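Local coordinates for dihydroneopterin triphosphate diphosphatase (Escherichia coli O157:H7, PDB 5U7F), which probably hydrolyses dihydroneopterin triphosphate to dihydroneopterin monophosphate and pyrophosphate for folate biosynthesis, and can also cleave nucleoside triphosphates such as dATP, at residues Asp31-Val39 against Leu132-Ile142. Numbering follows the deposited sequence.
Sequences DDPDFWQSV and LTKSWSNRQAI. With SO4 (sulfate ion), chain B.
Trp36 and Thr133 bring their backbones closest, CA to CA 5.1 Å, where the start of strand 36-42 meets the link between helices 126-132 and 136-147. This is the Nudix fold, with the C-terminal helix laid against its central sheet. Asn138 ties the helix to Ser38 with both ends of its amide. Its OD1 accepts from Ser38 N at 2.9 Å on a lone pair, while its ND2 donates almost straight (170°) to Ser38 OG. The two bonds fix the amide rotation, and a water joins the same OD1 to Gln37 NE2. Gln37 OE1 is hydrogen-bonded to Arg29, which probably binds substrate, and to His118. Ser135, also predicted to bind substrate, caps the helix: its OG accepts from Asn138 N. Thr133 OG1 donates to Trp36 O at 2.7 Å, in the carbonyl plane. The Phe35 side chain runs alongside that of Thr133, chi1 -166° turning CG away from the backbone N and setting the ring edge by Thr133 OG1. Lys134 CB sits over one ring face, 4.3 Å from the centroid. Leu132 CD2 lies over one face of the Trp36 indole, toward the rim. A second water links Leu132 O to Asp34 O. Asp32 OD1 accepts from Asp34 N in an Asx turn. Lys134 bends at chi3 past Asp34, and its NZ forms a salt bridge with Asp32 OD2 at 2.9 Å, on the syn side; His86 NE2 is hydrogen-bonded to the same oxygen.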
ATOM      1  N   ASP A  31     -10.032   2.014 -10.148  1.00 26.56           N
ATOM      2  CA  ASP A  31      -9.842   1.522 -11.526  1.00 26.73           C
ATOM      3  C   ASP A  31     -10.217   0.046 -11.665  1.00 28.04           C
ATOM      4  O   ASP A  31     -10.581  -0.425 -12.739  1.00 24.90           O
ATOM      5  CB  ASP A  31      -8.397   1.730 -11.991  1.00 31.25           C
ATOM      6  CG  ASP A  31      -7.361   1.195 -10.999  1.00 39.01           C
ATOM      7  OD1 ASP A  31      -7.757   0.593  -9.972  1.00 31.99           O
ATOM      8  OD2 ASP A  31      -6.140   1.385 -11.256  1.00 26.39           O
ATOM      9  N   ASP A  32     -10.081  -0.676 -10.560  1.00 27.25           N
ATOM     10  CA  ASP A  32     -10.447  -2.079 -10.440  1.00 32.32           C
ATOM     11  C   ASP A  32     -11.193  -2.238  -9.103  1.00 29.65           C
ATOM     12  O   ASP A  32     -10.587  -2.522  -8.072  1.00 24.93           O
ATOM     13  CB  ASP A  32      -9.203  -2.977 -10.494  1.00 30.77           C
ATOM     14  CG  ASP A  32      -9.543  -4.469 -10.491  1.00 35.90           C
ATOM     15  OD1 ASP A  32     -10.729  -4.819 -10.260  1.00 34.64           O
ATOM     16  OD2 ASP A  32      -8.616  -5.288 -10.713  1.00 34.98           O
ATOM     17  N   PRO A  33     -12.513  -2.046  -9.110  1.00 27.20           N
ATOM     18  CA  PRO A  33     -13.299  -2.091  -7.859  1.00 27.17           C
ATOM     19  C   PRO A  33     -13.272  -3.436  -7.103  1.00 23.48           C
ATOM     20  O   PRO A  33     -13.707  -3.494  -5.944  1.00 24.29           O
ATOM     21  CB  PRO A  33     -14.719  -1.761  -8.340  1.00 30.07           C
ATOM     22  CG  PRO A  33     -14.496  -0.949  -9.595  1.00 23.42           C
ATOM     23  CD  PRO A  33     -13.337  -1.624 -10.259  1.00 30.86           C
ATOM     24  N   ASP A  34     -12.748  -4.490  -7.719  1.00 21.32           N
ATOM     25  CA  ASP A  34     -12.643  -5.790  -7.069  1.00 25.43           C
ATOM     26  C   ASP A  34     -11.313  -5.930  -6.302  1.00 23.40           C
ATOM     27  O   ASP A  34     -11.102  -6.902  -5.593  1.00 21.26           O
ATOM     28  CB  ASP A  34     -12.762  -6.901  -8.104  1.00 36.45           C
ATOM     29  CG  ASP A  34     -14.132  -6.935  -8.762  1.00 49.36           C
ATOM     30  OD1 ASP A  34     -15.140  -6.785  -8.025  1.00 37.51           O
ATOM     31  OD2 ASP A  34     -14.194  -7.090 -10.005  1.00 45.78           O
ATOM     32  N   PHE A  35     -10.462  -4.924  -6.457  1.00 20.49           N
ATOM     33  CA  PHE A  35      -9.063  -4.929  -5.961  1.00 16.87           C
ATOM     34  C   PHE A  35      -8.983  -4.118  -4.678  1.00 16.76           C
ATOM     35  O   PHE A  35      -8.944  -2.898  -4.737  1.00 19.33           O
ATOM     36  CB  PHE A  35      -8.147  -4.354  -7.041  1.00 19.49           C
ATOM     37  CG  PHE A  35      -6.685  -4.593  -6.824  1.00 24.90           C
ATOM     38  CD1 PHE A  35      -6.167  -4.978  -5.593  1.00 20.44           C
ATOM     39  CD2 PHE A  35      -5.814  -4.418  -7.885  1.00 22.49           C
ATOM     40  CE1 PHE A  35      -4.782  -5.185  -5.458  1.00 20.08           C
ATOM     41  CE2 PHE A  35      -4.484  -4.614  -7.741  1.00 26.70           C
ATOM     42  CZ  PHE A  35      -3.964  -4.993  -6.524  1.00 28.27           C
ATOM     43  N   TRP A  36      -8.995  -4.799  -3.538  1.00 19.44           N
ATOM     44  CA  TRP A  36      -8.666  -4.180  -2.255  1.00 19.75           C
ATOM     45  C   TRP A  36      -7.173  -4.316  -1.915  1.00 17.08           C
ATOM     46  O   TRP A  36      -6.558  -5.352  -2.167  1.00 15.93           O
ATOM     47  CB  TRP A  36      -9.471  -4.785  -1.142  1.00 17.37           C
ATOM     48  CG  TRP A  36     -10.937  -4.597  -1.330  1.00 20.14           C
ATOM     49  CD1 TRP A  36     -11.723  -5.175  -2.286  1.00 20.92           C
ATOM     50  CD2 TRP A  36     -11.801  -3.770  -0.537  1.00 20.02           C
ATOM     51  NE1 TRP A  36     -13.041  -4.761  -2.129  1.00 25.97           N
ATOM     52  CE2 TRP A  36     -13.110  -3.903  -1.062  1.00 28.08           C
ATOM     53  CE3 TRP A  36     -11.596  -2.926   0.558  1.00 19.73           C
ATOM     54  CZ2 TRP A  36     -14.207  -3.218  -0.530  1.00 23.43           C
ATOM     55  CZ3 TRP A  36     -12.702  -2.258   1.100  1.00 28.23           C
ATOM     56  CH2 TRP A  36     -13.983  -2.409   0.546  1.00 29.37           C
ATOM     57  N   GLN A  37      -6.627  -3.278  -1.313  1.00 16.47           N
ATOM     58  CA  GLN A  37      -5.173  -3.197  -1.082  1.00 18.87           C
ATOM     59  C   GLN A  37      -4.827  -2.302   0.073  1.00 15.37           C
ATOM     60  O   GLN A  37      -5.643  -1.464   0.491  1.00 16.82           O
ATOM     61  CB  GLN A  37      -4.487  -2.664  -2.327  1.00 14.87           C
ATOM     62  CG  GLN A  37      -5.047  -1.351  -2.788  1.00 16.31           C
ATOM     63  CD  GLN A  37      -4.166  -0.579  -3.740  1.00 26.29           C
ATOM     64  OE1 GLN A  37      -4.467   0.579  -4.087  1.00 24.73           O
ATOM     65  NE2 GLN A  37      -3.101  -1.217  -4.219  1.00 24.78           N
ATOM     66  N   SER A  38      -3.611  -2.454   0.591  1.00 15.36           N
ATOM     67  CA  SER A  38      -2.998  -1.441   1.430  1.00 17.37           C
ATOM     68  C   SER A  38      -2.570  -0.247   0.536  1.00 14.18           C
ATOM     69  O   SER A  38      -2.872  -0.215  -0.677  1.00 15.62           O
ATOM     70  CB  SER A  38      -1.794  -2.042   2.200  1.00 16.72           C
ATOM     71  OG  SER A  38      -2.105  -3.336   2.710  1.00 14.16           O
ATOM     72  N   VAL A  39      -1.945   0.767   1.121  1.00 15.86           N
ATOM     73  CA  VAL A  39      -1.501   1.923   0.345  1.00 18.33           C
ATOM     74  C   VAL A  39      -0.347   1.540  -0.605  1.00 17.59           C
ATOM     75  O   VAL A  39       0.626   0.955  -0.169  1.00 16.96           O
ATOM     76  CB  VAL A  39      -1.080   3.058   1.278  1.00 19.07           C
ATOM     77  CG1 VAL A  39      -0.335   4.148   0.551  1.00 17.94           C
ATOM     78  CG2 VAL A  39      -2.315   3.645   1.958  1.00 23.14           C
ATOM     79  N   LEU A 132      -8.090 -11.457   0.971  1.00 25.06           N
ATOM     80  CA  LEU A 132      -8.989 -10.617   0.191  1.00 22.23           C
ATOM     81  C   LEU A 132      -8.284  -9.995  -1.005  1.00 24.88           C
ATOM     82  O   LEU A 132      -8.853  -9.972  -2.108  1.00 21.23           O
ATOM     83  CB  LEU A 132      -9.592  -9.502   1.056  1.00 24.07           C
ATOM     84  CG  LEU A 132     -10.427  -8.418   0.355  1.00 23.58           C
ATOM     85  CD1 LEU A 132     -11.668  -9.041  -0.278  1.00 29.16           C
ATOM     86  CD2 LEU A 132     -10.843  -7.276   1.272  1.00 25.91           C
ATOM     87  N   THR A 133      -7.068  -9.485  -0.781  1.00 18.69           N
ATOM     88  CA  THR A 133      -6.339  -8.732  -1.797  1.00 16.51           C
ATOM     89  C   THR A 133      -5.969  -9.598  -3.020  1.00 18.70           C
ATOM     90  O   THR A 133      -5.709 -10.810  -2.914  1.00 17.47           O
ATOM     91  CB  THR A 133      -5.072  -8.072  -1.216  1.00 13.26           C
ATOM     92  OG1 THR A 133      -4.505  -7.165  -2.169  1.00 17.10           O
ATOM     93  CG2 THR A 133      -3.999  -9.121  -0.793  1.00 14.59           C
ATOM     94  N   LYS A 134      -5.996  -8.967  -4.193  1.00 18.39           N
ATOM     95  CA  LYS A 134      -5.615  -9.633  -5.429  1.00 19.98           C
ATOM     96  C   LYS A 134      -4.114  -9.658  -5.632  1.00 18.13           C
ATOM     97  O   LYS A 134      -3.631 -10.381  -6.484  1.00 21.47           O
ATOM     98  CB  LYS A 134      -6.264  -8.957  -6.649  1.00 21.84           C
ATOM     99  CG  LYS A 134      -7.770  -9.148  -6.709  1.00 24.38           C
ATOM    100  CD  LYS A 134      -8.277  -9.073  -8.134  1.00 37.87           C
ATOM    101  CE  LYS A 134      -9.477  -8.143  -8.268  1.00 40.04           C
ATOM    102  NZ  LYS A 134      -9.707  -7.806  -9.701  1.00 38.74           N
ATOM    103  N   SER A 135      -3.376  -8.877  -4.850  1.00 17.94           N
ATOM    104  CA  SER A 135      -1.929  -8.757  -5.006  1.00 19.53           C
ATOM    105  C   SER A 135      -1.156  -9.743  -4.121  1.00 17.69           C
ATOM    106  O   SER A 135      -1.288  -9.724  -2.871  1.00 13.93           O
ATOM    107  CB  SER A 135      -1.513  -7.319  -4.694  1.00 21.10           C
ATOM    108  OG  SER A 135      -0.126  -7.181  -4.443  1.00 16.36           O
ATOM    109  N   TRP A 136      -0.363 -10.607  -4.754  1.00 17.88           N
ATOM    110  CA  TRP A 136       0.389 -11.590  -3.988  1.00 19.11           C
ATOM    111  C   TRP A 136       1.413 -10.929  -3.107  1.00 13.80           C
ATOM    112  O   TRP A 136       1.698 -11.455  -2.063  1.00 15.20           O
ATOM    113  CB  TRP A 136       1.049 -12.662  -4.887  1.00 17.64           C
ATOM    114  CG  TRP A 136       2.162 -12.240  -5.787  1.00 15.25           C
ATOM    115  CD1 TRP A 136       2.076 -12.045  -7.117  1.00 14.44           C
ATOM    116  CD2 TRP A 136       3.528 -12.062  -5.433  1.00 14.38           C
ATOM    117  NE1 TRP A 136       3.317 -11.710  -7.637  1.00 15.68           N
ATOM    118  CE2 TRP A 136       4.223 -11.717  -6.619  1.00 15.66           C
ATOM    119  CE3 TRP A 136       4.235 -12.133  -4.229  1.00 17.74           C
ATOM    120  CZ2 TRP A 136       5.574 -11.435  -6.628  1.00 13.51           C
ATOM    121  CZ3 TRP A 136       5.588 -11.855  -4.235  1.00 19.18           C
ATOM    122  CH2 TRP A 136       6.244 -11.498  -5.428  1.00 14.50           C
ATOM    123  N   SER A 137       1.934  -9.767  -3.481  1.00 14.99           N
ATOM    124  CA  SER A 137       2.969  -9.137  -2.669  1.00 19.65           C
ATOM    125  C   SER A 137       2.327  -8.484  -1.430  1.00 15.22           C
ATOM    126  O   SER A 137       2.863  -8.569  -0.324  1.00 13.37           O
ATOM    127  CB  SER A 137       3.754  -8.113  -3.480  1.00 16.92           C
ATOM    128  OG  SER A 137       2.894  -7.119  -3.994  1.00 18.04           O
ATOM    129  N   ASN A 138       1.182  -7.845  -1.633  1.00 13.34           N
ATOM    130  CA  ASN A 138       0.373  -7.275  -0.537  1.00 11.95           C
ATOM    131  C   ASN A 138      -0.004  -8.345   0.470  1.00 13.91           C
ATOM    132  O   ASN A 138       0.130  -8.141   1.689  1.00 13.56           O
ATOM    133  CB  ASN A 138      -0.881  -6.602  -1.096  1.00 17.06           C
ATOM    134  CG  ASN A 138      -1.444  -5.485  -0.197  1.00 17.48           C
ATOM    135  OD1 ASN A 138      -2.081  -4.544  -0.718  1.00 15.39           O
ATOM    136  ND2 ASN A 138      -1.233  -5.577   1.150  1.00 15.61           N
ATOM    137  N   ARG A 139      -0.454  -9.484  -0.030  1.00 15.23           N
ATOM    138  CA  ARG A 139      -0.732 -10.626   0.819  1.00 17.18           C
ATOM    139  C   ARG A 139       0.473 -11.036   1.633  1.00 17.58           C
ATOM    140  O   ARG A 139       0.396 -11.177   2.873  1.00 15.95           O
ATOM    141  CB  ARG A 139      -1.193 -11.787  -0.016  1.00 12.85           C
ATOM    142  CG  ARG A 139      -1.290 -13.105   0.737  1.00 18.82           C
ATOM    143  CD  ARG A 139      -2.093 -14.105  -0.065  1.00 23.01           C
ATOM    144  NE  ARG A 139      -1.317 -14.581  -1.195  1.00 33.86           N
ATOM    145  CZ  ARG A 139      -1.601 -14.410  -2.482  1.00 36.48           C
ATOM    146  NH1 ARG A 139      -2.688 -13.738  -2.903  1.00 30.37           N
ATOM    147  NH2 ARG A 139      -0.760 -14.950  -3.357  1.00 30.88           N
ATOM    148  N   GLN A 140       1.594 -11.217   0.944  1.00 16.59           N
ATOM    149  CA  GLN A 140       2.800 -11.693   1.611  1.00 16.40           C
ATOM    150  C   GLN A 140       3.273 -10.697   2.685  1.00 16.58           C
ATOM    151  O   GLN A 140       3.724 -11.088   3.764  1.00 17.94           O
ATOM    152  CB  GLN A 140       3.908 -11.950   0.588  1.00 16.96           C
ATOM    153  CG  GLN A 140       5.142 -12.635   1.180  1.00 31.72           C
ATOM    154  CD  GLN A 140       6.215 -13.004   0.129  1.00 24.61           C
ATOM    155  OE1 GLN A 140       7.412 -12.915   0.400  1.00 46.57           O
ATOM    156  NE2 GLN A 140       5.779 -13.443  -1.034  1.00 30.79           N
ATOM    157  N   ALA A 141       3.138  -9.404   2.412  1.00 16.41           N
ATOM    158  CA  ALA A 141       3.576  -8.394   3.356  1.00 14.76           C
ATOM    159  C   ALA A 141       2.703  -8.435   4.614  1.00 15.23           C
ATOM    160  O   ALA A 141       3.219  -8.351   5.713  1.00 15.74           O
ATOM    161  CB  ALA A 141       3.556  -7.011   2.719  1.00 16.15           C
ATOM    162  N   ILE A 142       1.398  -8.589   4.439  1.00 13.50           N
ATOM    163  CA  ILE A 142       0.484  -8.694   5.587  1.00 13.17           C
ATOM    164  C   ILE A 142       0.891  -9.925   6.418  1.00 16.98           C
ATOM    165  O   ILE A 142       1.014  -9.861   7.652  1.00 15.80           O
ATOM    166  CB  ILE A 142      -0.985  -8.773   5.115  1.00 14.80           C
ATOM    167  CG1 ILE A 142      -1.401  -7.439   4.499  1.00 19.66           C
ATOM    168  CG2 ILE A 142      -1.952  -9.119   6.306  1.00 19.45           C
ATOM    169  CD1 ILE A 142      -2.760  -7.499   3.771  1.00 17.31           C
TER
HETATM  170  S   SO4 B 201       4.841 -12.931 -10.960  0.50 18.48           S
HETATM  171  O1  SO4 B 201       4.240 -13.894 -11.884  0.71 18.35           O
HETATM  172  O2  SO4 B 201       5.999 -12.321 -11.600  0.98 17.56           O
HETATM  173  O3  SO4 B 201       3.842 -11.902 -10.664  0.39 18.95           O
HETATM  174  O4  SO4 B 201       5.247 -13.615  -9.738  0.27 17.51           O
HETATM  175  O   HOH W   1      -8.998  -7.330  -3.746  1.00 23.24           O
HETATM  176  O   HOH W   2      -1.513  -3.665  -3.417  1.00 18.94           O